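Local coordinates for protein heroin esterase (Rhodococcus sp., PDB 1LZL) that probably hydrolyses acetyl ester bonds, including those of heroin, as an esterase of the alpha/beta hydrolase fold, at residues Ala24-Ala29 with Phe90-Ala95; Leu83-Gly88 with Asn131-Ala136; Ser97-Cys102 with Val113-Tyr118; Asp193-Val198 with Leu216-Tyr221. One frame throughout, in Å; residues are numbered along the deposited sequence.

Contact 1: residues Ala24-Ala29 with Phe90-Ala95; sequences ADLPNA and FAIGTA
The side chain of Leu26, in the first turn of helix 26-41, meets Ala91 and Ile92, and the side-chain contacts across the two segments are all apolar. One branch of the leucine does the touching: its CD1 lies 3.8 Å from Ile92 CG2 and 4.0 Å from Ala91 CB, a methyl resting in the notch between two neighbouring residues. Ile92 carries CG1 between its backbone N and carbonyl carbon (chi1 75°), which swings the CG2 methyl to the opposite side from the carbonyl carbon and presents it to the helix. Ala29, one turn on from Leu26, extends the patch more loosely, with its CB 4.4 Å from Ile92 CG2.

Hydrogen bonds frame this patch without crossing it. Ala29 N donates to Asp25 O at 2.9 Å, closing the first helical turn with Asp25 at the N-cap position, and Ala91 O is bound by Arg30, the next residue of the same helix.

Around the patch, Tyr220 of helix 211-222 touches both Leu26 and Ala91, while Ile92 also packs on Tyr33 of helix 26-41. Helix 26-41 is thus applied to the loop that leads from strand 79-85 to helix 99-109.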
loop_
_atom_site.group_PDB
_atom_site.type_symbol
_atom_site.label_atom_id
_atom_site.label_comp_id
_atom_site.label_asym_id
_atom_site.label_seq_id
_atom_site.Cartn_x
_atom_site.Cartn_y
_atom_site.Cartn_z
ATOM N N ALA A 24 -14.454 -0.012 -14.745
ATOM C CA ALA A 24 -15.414 0.783 -15.513
ATOM C C ALA A 24 -16.776 0.749 -14.838
ATOM O O ALA A 24 -17.582 1.679 -14.947
ATOM C CB ALA A 24 -15.421 0.281 -16.946
ATOM N N ASP A 25 -17.046 -0.331 -14.120
ATOM C CA ASP A 25 -18.318 -0.501 -13.415
ATOM C C ASP A 25 -17.914 -0.565 -11.942
ATOM O O ASP A 25 -17.680 -1.641 -11.392
ATOM C CB ASP A 25 -19.113 -1.746 -13.769
ATOM C CG ASP A 25 -20.404 -1.871 -12.991
ATOM O OD1 ASP A 25 -20.757 -0.964 -12.236
ATOM O OD2 ASP A 25 -21.132 -2.886 -13.180
ATOM N N LEU A 26 -17.824 0.619 -11.356
ATOM C CA LEU A 26 -17.323 0.654 -9.982
ATOM C C LEU A 26 -18.210 -0.069 -8.991
ATOM O O LEU A 26 -17.638 -0.777 -8.156
ATOM C CB LEU A 26 -17.138 2.117 -9.592
ATOM C CG LEU A 26 -16.108 2.380 -8.528
ATOM C CD1 LEU A 26 -14.808 1.606 -8.753
ATOM C CD2 LEU A 26 -15.856 3.886 -8.447
ATOM N N PRO A 27 -19.532 0.022 -9.009
ATOM C CA PRO A 27 -20.294 -0.729 -7.993
ATOM C C PRO A 27 -20.024 -2.227 -8.038
ATOM O O PRO A 27 -19.900 -2.977 -7.070
ATOM C CB PRO A 27 -21.742 -0.483 -8.405
ATOM C CG PRO A 27 -21.733 0.782 -9.184
ATOM C CD PRO A 27 -20.420 0.801 -9.904
ATOM N N ASN A 28 -19.927 -2.720 -9.283
ATOM C CA ASN A 28 -19.686 -4.160 -9.390
ATOM C C ASN A 28 -18.256 -4.528 -9.008
ATOM O O ASN A 28 -18.028 -5.563 -8.385
ATOM C CB ASN A 28 -20.015 -4.636 -10.804
ATOM C CG ASN A 28 -19.957 -6.158 -10.799
ATOM O OD1 ASN A 28 -20.832 -6.830 -10.238
ATOM N ND2 ASN A 28 -18.887 -6.625 -11.433
ATOM N N ALA A 29 -17.301 -3.677 -9.371
ATOM C CA ALA A 29 -15.909 -3.844 -8.961
ATOM C C ALA A 29 -15.790 -3.925 -7.436
ATOM O O ALA A 29 -15.097 -4.780 -6.896
ATOM C CB ALA A 29 -15.040 -2.711 -9.472
ATOM N N PHE A 90 -7.317 3.186 -5.398
ATOM C CA PHE A 90 -7.835 4.459 -4.839
ATOM C C PHE A 90 -9.356 4.431 -4.741
ATOM O O PHE A 90 -9.921 5.331 -4.075
ATOM C CB PHE A 90 -7.406 5.718 -5.607
ATOM C CG PHE A 90 -5.903 5.885 -5.762
ATOM C CD1 PHE A 90 -5.076 6.108 -4.669
ATOM C CD2 PHE A 90 -5.289 5.812 -7.000
ATOM C CE1 PHE A 90 -3.698 6.250 -4.832
ATOM C CE2 PHE A 90 -3.921 5.973 -7.187
ATOM C CZ PHE A 90 -3.102 6.190 -6.084
ATOM N N ALA A 91 -10.041 3.472 -5.350
ATOM C CA ALA A 91 -11.515 3.544 -5.439
ATOM C C ALA A 91 -12.237 2.370 -4.846
ATOM O O ALA A 91 -13.492 2.421 -4.736
ATOM C CB ALA A 91 -11.914 3.751 -6.918
ATOM N N ILE A 92 -11.505 1.295 -4.503
ATOM C CA ILE A 92 -12.170 0.131 -3.897
ATOM C C ILE A 92 -11.396 -0.353 -2.671
ATOM O O ILE A 92 -10.243 0.121 -2.479
ATOM C CB ILE A 92 -12.343 -1.062 -4.890
ATOM C CG1 ILE A 92 -11.084 -1.848 -5.199
ATOM C CG2 ILE A 92 -13.024 -0.542 -6.154
ATOM C CD1 ILE A 92 -11.324 -2.904 -6.291
ATOM N N GLY A 93 -11.984 -1.224 -1.871
ATOM C CA GLY A 93 -11.272 -1.815 -0.730
ATOM C C GLY A 93 -11.627 -1.126 0.566
ATOM O O GLY A 93 -12.111 0.015 0.628
ATOM N N THR A 94 -11.374 -1.830 1.648
ATOM C CA THR A 94 -11.585 -1.444 3.009
ATOM C C THR A 94 -10.356 -1.769 3.841
ATOM O O THR A 94 -9.551 -2.657 3.507
ATOM C CB THR A 94 -12.799 -2.175 3.628
ATOM O OG1 THR A 94 -12.492 -3.578 3.730
ATOM C CG2 THR A 94 -14.004 -2.052 2.721
ATOM N N ALA A 95 -10.198 -1.056 4.934
ATOM C CA ALA A 95 -9.116 -1.431 5.835
ATOM C C ALA A 95 -9.246 -2.877 6.268
ATOM O O ALA A 95 -8.196 -3.532 6.342
ATOM C CB ALA A 95 -9.060 -0.521 7.063
#

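Contact 2: residues Leu83-Gly88 with Asn131-Ala136; sequences LWIHGG and NDCYAA
Just past where Ile85 meets Cys133, the shortest polar bond runs within one segment: His86 ND1 donates to Gly87 O over 2.7 Å. The acceptor lies nearly in the imidazole plane, and the N-H reaches a lone pair in the carbonyl plane, which together fix the rotation of the ring. Tyr118 stacks on this imidazole and its OH bonds to His86 O. His86 and the glycines after it form an HGGG sequence, which in esterases of the hormone-sensitive lipase family supplies the oxyanion hole, as is likely here. The strand leading to that loop, 79-85, belongs to the central sheet, and helix 128-142 runs nearly antiparallel to it across one face; the axes of residues 83-85 and 131-136 pass 9.9 Å apart, at 163° to one another.

Between strand and helix the contact is apolar. Cys133 points its SG at Ile85, 3.7 Å from CD1 and 3.8 Å from CG2, so the sulfur sits against both arms of the isoleucine. Leu83 spans the next turn, with CD1 4.0 Å from Ala136 CB and CD2 3.8 Å from Cys133 O. Behind them, Ile85 packs on Leu165 and Cys133 on Thr169, both of helix 161-176.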
loop_
_atom_site.group_PDB
_atom_site.type_symbol
_atom_site.label_atom_id
_atom_site.label_comp_id
_atom_site.label_asym_id
_atom_site.label_seq_id
_atom_site.Cartn_x
_atom_site.Cartn_y
_atom_site.Cartn_z
ATOM N N LEU A 83 2.183 1.850 10.190
ATOM C CA LEU A 83 0.961 2.467 9.652
ATOM C C LEU A 83 0.746 1.785 8.308
ATOM O O LEU A 83 1.617 1.840 7.447
ATOM C CB LEU A 83 1.166 3.980 9.523
ATOM C CG LEU A 83 -0.059 4.775 9.077
ATOM C CD1 LEU A 83 -1.003 5.038 10.211
ATOM C CD2 LEU A 83 0.329 6.144 8.494
ATOM N N TRP A 84 -0.379 1.110 8.108
ATOM C CA TRP A 84 -0.607 0.324 6.922
ATOM C C TRP A 84 -1.792 0.875 6.140
ATOM O O TRP A 84 -2.796 1.281 6.743
ATOM C CB TRP A 84 -0.934 -1.157 7.316
ATOM C CG TRP A 84 -1.158 -1.958 6.057
ATOM C CD1 TRP A 84 -2.332 -2.423 5.580
ATOM C CD2 TRP A 84 -0.136 -2.336 5.141
ATOM N NE1 TRP A 84 -2.118 -3.090 4.409
ATOM C CE2 TRP A 84 -0.785 -3.059 4.117
ATOM C CE3 TRP A 84 1.245 -2.169 5.066
ATOM C CZ2 TRP A 84 -0.113 -3.608 3.023
ATOM C CZ3 TRP A 84 1.937 -2.711 3.979
ATOM C CH2 TRP A 84 1.250 -3.432 2.966
ATOM N N ILE A 85 -1.680 0.875 4.820
ATOM C CA ILE A 85 -2.682 1.471 3.941
ATOM C C ILE A 85 -3.018 0.474 2.848
ATOM O O ILE A 85 -2.186 0.062 2.009
ATOM C CB ILE A 85 -2.124 2.790 3.345
ATOM C CG1 ILE A 85 -1.581 3.710 4.461
ATOM C CG2 ILE A 85 -3.163 3.475 2.496
ATOM C CD1 ILE A 85 -0.736 4.863 3.923
ATOM N N HIS A 86 -4.286 0.049 2.819
ATOM C CA HIS A 86 -4.722 -0.980 1.889
ATOM C C HIS A 86 -4.789 -0.455 0.456
ATOM O O HIS A 86 -4.796 0.736 0.222
ATOM C CB HIS A 86 -6.107 -1.510 2.250
ATOM C CG HIS A 86 -7.226 -0.540 1.992
ATOM N ND1 HIS A 86 -7.819 -0.390 0.761
ATOM C CD2 HIS A 86 -7.928 0.297 2.838
ATOM C CE1 HIS A 86 -8.782 0.510 0.814
ATOM N NE2 HIS A 86 -8.892 0.949 2.052
ATOM N N GLY A 87 -4.815 -1.465 -0.472
ATOM C CA GLY A 87 -4.886 -1.112 -1.870
ATOM C C GLY A 87 -6.266 -1.133 -2.480
ATOM O O GLY A 87 -7.262 -1.117 -1.735
ATOM N N GLY A 88 -6.372 -1.132 -3.801
ATOM C CA GLY A 88 -7.712 -1.065 -4.421
ATOM C C GLY A 88 -7.816 0.078 -5.400
ATOM O O GLY A 88 -8.911 0.602 -5.716
ATOM N N ASN A 131 -4.570 12.907 2.683
ATOM C CA ASN A 131 -4.733 13.686 3.914
ATOM C C ASN A 131 -5.212 12.776 5.051
ATOM O O ASN A 131 -4.769 12.960 6.210
ATOM C CB ASN A 131 -5.674 14.889 3.721
ATOM C CG ASN A 131 -4.992 16.006 2.907
ATOM O OD1 ASN A 131 -3.759 15.959 2.733
ATOM N ND2 ASN A 131 -5.782 16.972 2.453
ATOM N N ASP A 132 -6.076 11.808 4.783
ATOM C CA ASP A 132 -6.529 10.901 5.841
ATOM C C ASP A 132 -5.368 10.070 6.365
ATOM O O ASP A 132 -5.254 9.800 7.564
ATOM C CB ASP A 132 -7.611 9.940 5.314
ATOM C CG ASP A 132 -8.897 10.683 4.967
ATOM O OD1 ASP A 132 -9.102 11.831 5.425
ATOM O OD2 ASP A 132 -9.731 10.058 4.239
ATOM N N CYS A 133 -4.475 9.647 5.444
ATOM C CA CYS A 133 -3.336 8.814 5.888
ATOM C C CYS A 133 -2.370 9.665 6.727
ATOM O O CYS A 133 -1.826 9.187 7.730
ATOM C CB CYS A 133 -2.643 8.240 4.648
ATOM S SG CYS A 133 -3.685 7.011 3.769
ATOM N N TYR A 134 -2.182 10.912 6.277
ATOM C CA TYR A 134 -1.248 11.769 7.057
ATOM C C TYR A 134 -1.878 12.135 8.400
ATOM O O TYR A 134 -1.169 12.186 9.405
ATOM C CB TYR A 134 -0.830 12.975 6.224
ATOM C CG TYR A 134 0.176 13.880 6.886
ATOM C CD1 TYR A 134 1.431 13.375 7.190
ATOM C CD2 TYR A 134 -0.132 15.188 7.191
ATOM C CE1 TYR A 134 2.373 14.168 7.799
ATOM C CE2 TYR A 134 0.835 16.002 7.807
ATOM C CZ TYR A 134 2.064 15.473 8.087
ATOM O OH TYR A 134 3.056 16.232 8.719
ATOM N N ALA A 135 -3.196 12.327 8.385
ATOM C CA ALA A 135 -3.868 12.604 9.658
ATOM C C ALA A 135 -3.694 11.457 10.629
ATOM O O ALA A 135 -3.485 11.681 11.833
ATOM C CB ALA A 135 -5.337 12.883 9.386
ATOM N N ALA A 136 -3.774 10.220 10.136
ATOM C CA ALA A 136 -3.597 9.042 10.986
ATOM C C ALA A 136 -2.167 9.007 11.485
ATOM O O ALA A 136 -1.872 8.692 12.636
ATOM C CB ALA A 136 -3.929 7.767 10.174
#

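Contact 3: residues Ser97-Cys102 with Val113-Tyr118; sequences SSDPFC and VANVEY
The side chains of Asn115 and Asp99 cross at about a right angle, with the amide and carboxylate planes 71° apart. One face of the amide is covered by the sulfur of Cys102, whose SG stands 3.8 Å from Asn115 CG, and CB of Ser98 approaches from the same side, 4.0 Å from Asn115 ND2. At the ND2 end a bridging water lies near the amide plane. The amide stretches straight out from strand 112-116 to reach helix 99-109, its CG anti to the backbone N (chi1 -178°).

Asp99 OD1 and Asn115 ND2 are 3.7 Å apart and are joined through that water molecule. The water donates to Asp99 OD1 at 2.6 Å and accepts from Asn115 ND2 at 2.9 Å. Asn115 ND2 also donates to Ala95 O, and Asp99 OD2 forms a salt bridge with Arg68 of the adjoining strand 65-72.

Nearer the backbone of the strand the packing is mainly apolar and close. Val113 lays its CG1 against Cys102, 3.5 Å from SG and 3.6 Å from CB, while its other methyl, CG2, comes 3.6 Å from Cys102 O. Trp84 of strand 79-85 and Val70 of strand 65-72 also pack on Cys102. Strand 79-85, helix 99-109 and strand 112-116 make up a beta-alpha-beta unit of the hydrolase sheet, and the contact fastens its helix to its second strand.

The nearby guanidinium of Arg68 would favour an ionised Asp99, whose negative charge is consistent with a water that donates to it while taking an amide N-H.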
loop_
_atom_site.group_PDB
_atom_site.type_symbol
_atom_site.label_atom_id
_atom_site.label_comp_id
_atom_site.label_asym_id
_atom_site.label_seq_id
_atom_site.Cartn_x
_atom_site.Cartn_y
_atom_site.Cartn_z
ATOM N N SER A 97 -9.928 -5.445 4.775
ATOM C CA SER A 97 -9.397 -6.366 3.768
ATOM C C SER A 97 -7.915 -6.634 4.028
ATOM O O SER A 97 -7.449 -7.686 3.559
ATOM C CB SER A 97 -9.637 -5.860 2.338
ATOM O OG SER A 97 -8.807 -4.738 2.061
ATOM N N SER A 98 -7.212 -5.757 4.751
ATOM C CA SER A 98 -5.812 -6.010 5.089
ATOM C C SER A 98 -5.631 -6.611 6.478
ATOM O O SER A 98 -4.473 -6.767 6.920
ATOM C CB SER A 98 -5.004 -4.719 4.986
ATOM O OG SER A 98 -4.850 -4.252 3.680
ATOM N N ASP A 99 -6.710 -6.971 7.152
ATOM C CA ASP A 99 -6.515 -7.611 8.458
ATOM C C ASP A 99 -5.573 -8.814 8.437
ATOM O O ASP A 99 -4.759 -8.901 9.363
ATOM C CB ASP A 99 -7.869 -8.071 9.016
ATOM C CG ASP A 99 -8.709 -7.027 9.692
ATOM O OD1 ASP A 99 -8.324 -5.830 9.799
ATOM O OD2 ASP A 99 -9.818 -7.369 10.182
ATOM N N PRO A 100 -5.570 -9.694 7.447
ATOM C CA PRO A 100 -4.643 -10.847 7.504
ATOM C C PRO A 100 -3.189 -10.446 7.683
ATOM O O PRO A 100 -2.480 -10.924 8.567
ATOM C CB PRO A 100 -4.898 -11.547 6.163
ATOM C CG PRO A 100 -6.349 -11.260 5.874
ATOM C CD PRO A 100 -6.450 -9.794 6.257
ATOM N N PHE A 101 -2.747 -9.491 6.869
ATOM C CA PHE A 101 -1.355 -9.031 6.934
ATOM C C PHE A 101 -1.091 -8.309 8.246
ATOM O O PHE A 101 -0.028 -8.485 8.858
ATOM C CB PHE A 101 -1.016 -8.123 5.731
ATOM C CG PHE A 101 0.431 -7.630 5.745
ATOM C CD1 PHE A 101 1.473 -8.567 5.724
ATOM C CD2 PHE A 101 0.713 -6.266 5.816
ATOM C CE1 PHE A 101 2.797 -8.110 5.755
ATOM C CE2 PHE A 101 2.032 -5.799 5.788
ATOM C CZ PHE A 101 3.063 -6.745 5.769
ATOM N N CYS A 102 -2.029 -7.467 8.679
ATOM C CA CYS A 102 -1.774 -6.687 9.909
ATOM C C CYS A 102 -1.676 -7.612 11.130
ATOM O O CYS A 102 -0.853 -7.407 12.016
ATOM C CB CYS A 102 -2.872 -5.624 10.065
ATOM S SG CYS A 102 -2.760 -4.386 8.733
ATOM N N VAL A 113 0.099 -2.343 14.733
ATOM C CA VAL A 113 -0.211 -2.011 13.351
ATOM C C VAL A 113 -1.423 -1.100 13.345
ATOM O O VAL A 113 -2.478 -1.422 13.903
ATOM C CB VAL A 113 -0.470 -3.267 12.514
ATOM C CG1 VAL A 113 -0.776 -2.818 11.085
ATOM C CG2 VAL A 113 0.697 -4.249 12.550
ATOM N N ALA A 114 -1.259 0.060 12.719
ATOM C CA ALA A 114 -2.345 1.048 12.605
ATOM C C ALA A 114 -2.839 0.981 11.161
ATOM O O ALA A 114 -2.191 1.559 10.274
ATOM C CB ALA A 114 -1.828 2.431 12.981
ATOM N N ASN A 115 -3.896 0.230 10.916
ATOM C CA ASN A 115 -4.439 0.004 9.573
ATOM C C ASN A 115 -5.500 1.038 9.237
ATOM O O ASN A 115 -6.557 1.109 9.878
ATOM C CB ASN A 115 -4.987 -1.411 9.636
ATOM C CG ASN A 115 -5.581 -1.930 8.358
ATOM O OD1 ASN A 115 -5.423 -1.282 7.319
ATOM N ND2 ASN A 115 -6.289 -3.053 8.417
ATOM N N VAL A 116 -5.207 1.906 8.268
ATOM C CA VAL A 116 -5.995 3.156 8.116
ATOM C C VAL A 116 -7.201 3.055 7.189
ATOM O O VAL A 116 -7.071 2.637 6.019
ATOM C CB VAL A 116 -5.072 4.274 7.590
ATOM C CG1 VAL A 116 -5.843 5.585 7.477
ATOM C CG2 VAL A 116 -3.823 4.482 8.434
ATOM N N GLU A 117 -8.366 3.450 7.677
ATOM C CA GLU A 117 -9.583 3.525 6.844
ATOM C C GLU A 117 -9.650 4.874 6.151
ATOM O O GLU A 117 -10.263 5.827 6.631
ATOM C CB GLU A 117 -10.817 3.280 7.697
ATOM C CG GLU A 117 -12.072 3.078 6.844
ATOM C CD GLU A 117 -12.172 1.672 6.345
ATOM O OE1 GLU A 117 -11.614 1.363 5.283
ATOM O OE2 GLU A 117 -12.810 0.838 7.008
ATOM N N TYR A 118 -8.944 5.012 5.019
ATOM C CA TYR A 118 -9.027 6.268 4.277
ATOM C C TYR A 118 -10.277 6.350 3.433
ATOM O O TYR A 118 -10.881 5.315 3.067
ATOM C CB TYR A 118 -7.768 6.466 3.438
ATOM C CG TYR A 118 -7.485 5.410 2.386
ATOM C CD1 TYR A 118 -8.006 5.558 1.103
ATOM C CD2 TYR A 118 -6.717 4.303 2.680
ATOM C CE1 TYR A 118 -7.727 4.559 0.160
ATOM C CE2 TYR A 118 -6.418 3.304 1.750
ATOM C CZ TYR A 118 -6.943 3.463 0.495
ATOM O OH TYR A 118 -6.673 2.524 -0.489
HETATM O O HOH W 1 -6.163 -4.676 10.782
#

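Contact 4: residues Asp193-Val198 with Leu216-Tyr221; sequences DRLETV and LSWKYY
The CA and CB of Asp193 lie over one face of the Trp218 indole, making a CH-pi contact through the backbone CA rather than through the charged end. This CA sits 3.5 Å from the centroid of the five-membered ring, only 8° off the normal, and CB lies nearest the CD2-CE3 side of the six-membered ring, 3.5 Å from Trp218 CD2. Leu195 adds an oblique touch, with CD2 4.1 Å from Trp218 CD1. The Asp193 N is buried by this packing, 3.8 Å from Trp218 CE2, and has no hydrogen-bonding partner in the model.

What sets the aspartate in place lies beyond the indole. A chi1 of 60° turns the carboxylate away from the ring, to a salt bridge with Arg242 through OD1 and a hydrogen bond from Tyr226 OH to OD2. The tryptophan is held from its own side as well: its CE3 lies at the edge of the Tyr221 ring, and Phe90 meets the indole while stacking on Tyr221. Farther along the loop, Thr197 caps Met200 N at the start of helix 198-202.

Loop and helix 211-222 both belong to the long connection between strands 183-187 and 252-257. This is where alpha/beta hydrolases commonly insert cap elements, so the contact probably joins two pieces of such a cap.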
loop_
_atom_site.group_PDB
_atom_site.type_symbol
_atom_site.label_atom_id
_atom_site.label_comp_id
_atom_site.label_asym_id
_atom_site.label_seq_id
_atom_site.Cartn_x
_atom_site.Cartn_y
_atom_site.Cartn_z
ATOM N N ASP A 193 0.969 8.693 -12.443
ATOM C CA ASP A 193 -0.277 8.795 -13.210
ATOM C C ASP A 193 -0.002 8.857 -14.705
ATOM O O ASP A 193 -0.968 8.779 -15.464
ATOM C CB ASP A 193 -1.059 10.048 -12.795
ATOM C CG ASP A 193 -0.228 11.289 -13.040
ATOM O OD1 ASP A 193 0.860 11.455 -12.467
ATOM O OD2 ASP A 193 -0.704 12.105 -13.861
ATOM N N ARG A 194 1.244 9.020 -15.101
ATOM C CA ARG A 194 1.503 9.347 -16.522
ATOM C C ARG A 194 1.408 8.122 -17.390
ATOM O O ARG A 194 1.238 8.290 -18.628
ATOM C CB ARG A 194 2.876 10.003 -16.634
ATOM C CG ARG A 194 2.867 11.365 -15.993
ATOM C CD ARG A 194 4.230 11.931 -15.747
ATOM N NE ARG A 194 5.048 11.114 -14.854
ATOM C CZ ARG A 194 6.264 11.421 -14.437
ATOM N NH1 ARG A 194 6.880 12.544 -14.790
ATOM N NH2 ARG A 194 6.882 10.572 -13.620
ATOM N N LEU A 195 1.506 6.907 -16.905
ATOM C CA LEU A 195 1.264 5.691 -17.715
ATOM C C LEU A 195 2.187 5.605 -18.931
ATOM O O LEU A 195 1.749 5.160 -19.997
ATOM C CB LEU A 195 -0.231 5.542 -18.081
ATOM C CG LEU A 195 -1.226 5.851 -16.946
ATOM C CD1 LEU A 195 -2.672 5.538 -17.362
ATOM C CD2 LEU A 195 -0.878 5.099 -15.675
ATOM N N GLU A 196 3.442 6.030 -18.727
ATOM C CA GLU A 196 4.377 6.082 -19.878
ATOM C C GLU A 196 5.493 5.077 -19.835
ATOM O O GLU A 196 6.279 4.973 -20.789
ATOM C CB GLU A 196 4.989 7.487 -19.978
ATOM C CG GLU A 196 5.837 8.005 -18.806
ATOM C CD GLU A 196 6.050 9.507 -18.835
ATOM O OE1 GLU A 196 5.516 10.221 -19.732
ATOM O OE2 GLU A 196 6.772 10.049 -17.961
ATOM N N THR A 197 5.589 4.298 -18.762
ATOM C CA THR A 197 6.580 3.228 -18.746
ATOM C C THR A 197 6.230 2.131 -19.739
ATOM O O THR A 197 5.075 1.925 -20.136
ATOM C CB THR A 197 6.663 2.631 -17.319
ATOM O OG1 THR A 197 5.356 2.139 -17.000
ATOM C CG2 THR A 197 7.115 3.658 -16.307
ATOM N N VAL A 198 7.258 1.337 -20.087
ATOM C CA VAL A 198 6.971 0.183 -20.969
ATOM C C VAL A 198 5.962 -0.759 -20.356
ATOM O O VAL A 198 5.028 -1.225 -21.076
ATOM C CB VAL A 198 8.259 -0.600 -21.285
ATOM C CG1 VAL A 198 7.958 -1.868 -22.076
ATOM C CG2 VAL A 198 9.201 0.315 -22.052
ATOM N N LEU A 216 -8.477 4.470 -15.413
ATOM C CA LEU A 216 -9.691 4.733 -14.636
ATOM C C LEU A 216 -9.308 5.035 -13.192
ATOM O O LEU A 216 -9.916 5.940 -12.554
ATOM C CB LEU A 216 -10.663 3.548 -14.671
ATOM C CG LEU A 216 -11.568 3.461 -15.930
ATOM C CD1 LEU A 216 -10.924 4.158 -17.101
ATOM C CD2 LEU A 216 -11.929 2.017 -16.150
ATOM N N SER A 217 -8.309 4.366 -12.660
ATOM C CA SER A 217 -7.930 4.559 -11.238
ATOM C C SER A 217 -7.432 5.962 -11.020
ATOM O O SER A 217 -7.864 6.654 -10.091
ATOM C CB SER A 217 -6.852 3.538 -10.912
ATOM O OG SER A 217 -6.170 3.746 -9.671
ATOM N N TRP A 218 -6.525 6.445 -11.879
ATOM C CA TRP A 218 -6.044 7.811 -11.654
ATOM C C TRP A 218 -7.114 8.856 -11.916
ATOM O O TRP A 218 -7.151 9.899 -11.284
ATOM C CB TRP A 218 -4.805 8.065 -12.515
ATOM C CG TRP A 218 -3.592 7.356 -11.929
ATOM C CD1 TRP A 218 -3.010 6.173 -12.372
ATOM C CD2 TRP A 218 -2.838 7.808 -10.809
ATOM N NE1 TRP A 218 -1.909 5.860 -11.570
ATOM C CE2 TRP A 218 -1.807 6.855 -10.608
ATOM C CE3 TRP A 218 -2.924 8.898 -9.936
ATOM C CZ2 TRP A 218 -0.875 6.975 -9.590
ATOM C CZ3 TRP A 218 -1.985 9.035 -8.909
ATOM C CH2 TRP A 218 -0.963 8.073 -8.742
ATOM N N LYS A 219 -7.990 8.594 -12.893
ATOM C CA LYS A 219 -9.102 9.530 -13.154
ATOM C C LYS A 219 -10.031 9.610 -11.953
ATOM O O LYS A 219 -10.409 10.713 -11.539
ATOM C CB LYS A 219 -9.829 9.102 -14.431
ATOM C CG LYS A 219 -10.980 10.016 -14.853
ATOM C CD LYS A 219 -10.429 11.437 -14.910
ATOM C CE LYS A 219 -11.392 12.490 -15.434
ATOM N NZ LYS A 219 -10.656 13.752 -15.685
ATOM N N TYR A 220 -10.422 8.493 -11.351
ATOM C CA TYR A 220 -11.249 8.530 -10.144
ATOM C C TYR A 220 -10.559 9.310 -9.032
ATOM O O TYR A 220 -11.220 10.108 -8.352
ATOM C CB TYR A 220 -11.516 7.112 -9.637
ATOM C CG TYR A 220 -12.416 6.301 -10.534
ATOM C CD1 TYR A 220 -13.441 6.903 -11.256
ATOM C CD2 TYR A 220 -12.243 4.941 -10.619
ATOM C CE1 TYR A 220 -14.240 6.080 -12.062
ATOM C CE2 TYR A 220 -13.029 4.111 -11.420
ATOM C CZ TYR A 220 -14.031 4.718 -12.130
ATOM O OH TYR A 220 -14.823 3.929 -12.934
ATOM N N TYR A 221 -9.265 9.058 -8.840
ATOM C CA TYR A 221 -8.558 9.680 -7.704
ATOM C C TYR A 221 -8.329 11.176 -7.869
ATOM O O TYR A 221 -8.512 11.966 -6.942
ATOM C CB TYR A 221 -7.191 8.970 -7.621
ATOM C CG TYR A 221 -6.318 9.335 -6.439
ATOM C CD1 TYR A 221 -6.833 9.568 -5.166
ATOM C CD2 TYR A 221 -4.946 9.407 -6.615
ATOM C CE1 TYR A 221 -5.979 9.889 -4.116
ATOM C CE2 TYR A 221 -4.075 9.716 -5.584
ATOM C CZ TYR A 221 -4.627 9.957 -4.321
ATOM O OH TYR A 221 -3.784 10.259 -3.248
#

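Overall arrangement
From the N terminus, contact 1 closes the first long loop, bringing the loop that follows strand 79-85 back onto helix 26-41. Contact 2 crosses it, since residues 83-88 fall between the two segments of contact 1 and helix 128-142 lies beyond them. Nested within contact 2 is contact 3, and the two reach neighbouring strands, 79-85 and 112-116, in the same sheet. Contact 4, in series with the rest, closes a short loop between strands 183-187 and 252-257. Contact 1 touches all three others: Ala95 bonds to residues of 113-118, Gly93 and Thr94 pack on His86, and Phe90 meets helix 211-222. Contacts 3 and 4 lie on opposite sides of the chain's centre, about 25 Å apart between centres.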